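Local coordinates for hypothetical protein (Neisseria meningitidis, PDB 2O5H) that is of unknown function and belongs to the DUF596 family of conserved bacterial proteins, with an alpha-beta chain that associates in pairs, at residues F59-L62 / L63-G66. Sequence-based numbering, arbitrary orientation. Where two conformers were deposited one is given.
Sequences FKEL and LRRG
Leu-63 lays its CD1 methyl over one face of the Phe-59 ring, offset toward the rim. Leu-63 CD1 stands 3.9 Å from the centroid of the Phe-59 ring and 21° off the ring normal, which meets the definition of a CH-pi contact; the nearest ring atom, Phe-59 CE2, is 3.6 Å from Leu-63 CD1. Phe-59 holds CG anti to the backbone N and beside the carbonyl carbon, from where the ring reaches the methyl of the residue four places on. Phe-55 and Phe-88 also meet this ring, while Leu-63 touches Leu-68 and Leu-70 of strand 68-72, so the pair joins the apolar side of helix 48-64 to the sheet and to helix 81-91.

Glu-61 is the anionic centre of a salt-bridge network with Arg-64 and Arg-65. Glu-61 OE2 receives a hydrogen bond from Arg-65 NH2 at 2.5 Å, very short but fairly straight at 163°, and reaches the Arg-65 guanidinium at its edge, although the carboxylate and guanidinium planes stand 86° apart. The same OE2 forms a salt bridge with Arg-64 NH2, approaching that guanidinium obliquely; the modelled separation is implausibly short and Arg-64 has a second conformer, so its exact geometry is doubtful. Arg-65 NH1 has a further salt bridge to Glu-21, which links the network to helix 20-30.

The backbone bond from Leu-63 N to Phe-59 O (3.1 Å) continues the helix, and Gly-66, with positive phi, ends it in a Schellman motif. The Arg-65 bond, with Arg-64 as a less certain second partner, probably stabilises the negative charge of Glu-61, and the cluster ties the helix terminus to the neighbouring helix by electrostatics while the Phe-59 and Leu-63 pair relies on apolar contact.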
ATOM      1  N   PHE A  59      -2.256  11.690   5.355  1.00 33.38           N
ATOM      2  CA  PHE A  59      -0.830  12.008   5.219  1.00 35.00           C
ATOM      3  C   PHE A  59      -0.422  13.052   6.259  1.00 35.95           C
ATOM      4  O   PHE A  59       0.523  12.835   7.028  1.00 36.08           O
ATOM      5  CB  PHE A  59      -0.680  12.502   3.788  1.00 34.88           C
ATOM      6  CG  PHE A  59       0.660  13.016   3.381  1.00 34.66           C
ATOM      7  CD1 PHE A  59       1.651  12.145   2.942  1.00 36.07           C
ATOM      8  CD2 PHE A  59       0.875  14.406   3.286  1.00 35.74           C
ATOM      9  CE1 PHE A  59       2.889  12.652   2.464  1.00 36.61           C
ATOM     10  CE2 PHE A  59       2.089  14.927   2.816  1.00 35.08           C
ATOM     11  CZ  PHE A  59       3.094  14.044   2.397  1.00 35.07           C
ATOM     12  N   LYS A  60      -1.114  14.191   6.287  1.00 35.84           N
ATOM     13  CA  LYS A  60      -0.770  15.239   7.233  1.00 36.20           C
ATOM     14  C   LYS A  60      -0.972  14.808   8.678  1.00 35.70           C
ATOM     15  O   LYS A  60      -0.182  15.164   9.546  1.00 34.50           O
ATOM     16  CB  LYS A  60      -1.548  16.541   6.991  1.00 36.46           C
ATOM     17  CG  LYS A  60      -1.139  17.263   5.715  1.00 40.08           C
ATOM     18  CD  LYS A  60      -1.308  18.757   5.821  1.00 44.23           C
ATOM     19  CE  LYS A  60      -2.747  19.195   6.152  1.00 48.65           C
ATOM     20  NZ  LYS A  60      -3.742  18.724   5.158  1.00 49.60           N
ATOM     21  N   GLU A  61      -2.013  14.036   8.961  1.00 35.40           N
ATOM     22  CA  GLU A  61      -2.210  13.641  10.374  1.00 35.13           C
ATOM     23  C   GLU A  61      -1.103  12.686  10.880  1.00 34.37           C
ATOM     24  O   GLU A  61      -0.636  12.784  12.034  1.00 33.02           O
ATOM     25  CB  GLU A  61      -3.585  13.025  10.564  1.00 36.07           C
ATOM     26  CG  GLU A  61      -3.963  12.760  11.992  1.00 38.70           C
ATOM     27  CD  GLU A  61      -4.218  14.043  12.796  1.00 40.76           C
ATOM     28  OE1 GLU A  61      -4.127  15.171  12.253  1.00 42.13           O
ATOM     29  OE2 GLU A  61      -4.529  13.909  14.001  1.00 42.73           O
ATOM     30  N   LEU A  62      -0.660  11.789  10.010  1.00 33.20           N
ATOM     31  CA  LEU A  62       0.421  10.901  10.367  1.00 33.08           C
ATOM     32  C   LEU A  62       1.715  11.674  10.578  1.00 33.14           C
ATOM     33  O   LEU A  62       2.450  11.386  11.535  1.00 32.81           O
ATOM     34  CB  LEU A  62       0.600   9.818   9.305  1.00 32.78           C
ATOM     35  CG  LEU A  62      -0.576   8.854   9.166  1.00 31.67           C
ATOM     36  CD1 LEU A  62      -0.473   8.157   7.787  1.00 31.47           C
ATOM     37  CD2 LEU A  62      -0.540   7.828  10.265  1.00 31.88           C
ATOM     38  N   LEU A  63       1.995  12.640   9.696  1.00 33.40           N
ATOM     39  CA  LEU A  63       3.183  13.501   9.850  1.00 34.21           C
ATOM     40  C   LEU A  63       3.092  14.294  11.148  1.00 34.61           C
ATOM     41  O   LEU A  63       4.061  14.333  11.915  1.00 34.30           O
ATOM     42  CB  LEU A  63       3.374  14.441   8.654  1.00 34.05           C
ATOM     43  CG  LEU A  63       3.701  13.810   7.293  1.00 36.74           C
ATOM     44  CD1 LEU A  63       3.515  14.859   6.168  1.00 34.95           C
ATOM     45  CD2 LEU A  63       5.111  13.224   7.302  1.00 33.99           C
ATOM     46  N   ARG A  64       1.921  14.892  11.391  0.50 34.64           N
ATOM     47  CA  ARG A  64       1.682  15.752  12.555  0.50 34.70           C
ATOM     48  C   ARG A  64       1.839  15.031  13.898  0.50 34.93           C
ATOM     49  O   ARG A  64       2.309  15.617  14.888  0.50 34.20           O
ATOM     50  CB  ARG A  64       0.276  16.344  12.496  0.50 34.88           C
ATOM     51  CG  ARG A  64       0.225  17.789  12.950  0.50 36.25           C
ATOM     52  CD  ARG A  64      -0.734  18.076  14.106  0.50 38.65           C
ATOM     53  NE  ARG A  64      -1.986  17.319  14.106  0.50 40.42           N
ATOM     54  CZ  ARG A  64      -2.309  16.381  15.000  0.50 41.77           C
ATOM     55  NH1 ARG A  64      -1.474  16.043  15.981  0.50 40.77           N
ATOM     56  NH2 ARG A  64      -3.482  15.777  14.916  0.50 42.13           N
ATOM     57  N   ARG A  65       1.411  13.772  13.929  1.00 34.95           N
ATOM     58  CA  ARG A  65       1.487  12.959  15.115  1.00 35.65           C
ATOM     59  C   ARG A  65       2.873  12.318  15.277  1.00 35.81           C
ATOM     60  O   ARG A  65       3.143  11.646  16.257  1.00 35.77           O
ATOM     61  CB  ARG A  65       0.343  11.947  15.108  1.00 35.35           C
ATOM     62  CG  ARG A  65      -0.897  12.535  15.727  1.00 38.49           C
ATOM     63  CD  ARG A  65      -2.165  12.206  14.997  1.00 39.21           C
ATOM     64  NE  ARG A  65      -2.828  11.019  15.492  1.00 44.09           N
ATOM     65  CZ  ARG A  65      -4.133  10.746  15.372  1.00 45.79           C
ATOM     66  NH1 ARG A  65      -4.610   9.612  15.861  1.00 46.23           N
ATOM     67  NH2 ARG A  65      -4.973  11.584  14.791  1.00 46.48           N
ATOM     68  N   GLY A  66       3.759  12.550  14.317  1.00 35.97           N
ATOM     69  CA  GLY A  66       5.125  12.031  14.384  1.00 36.80           C
ATOM     70  C   GLY A  66       5.273  10.549  14.070  1.00 36.17           C
ATOM     71  O   GLY A  66       6.317   9.967  14.363  1.00 36.32           O
TER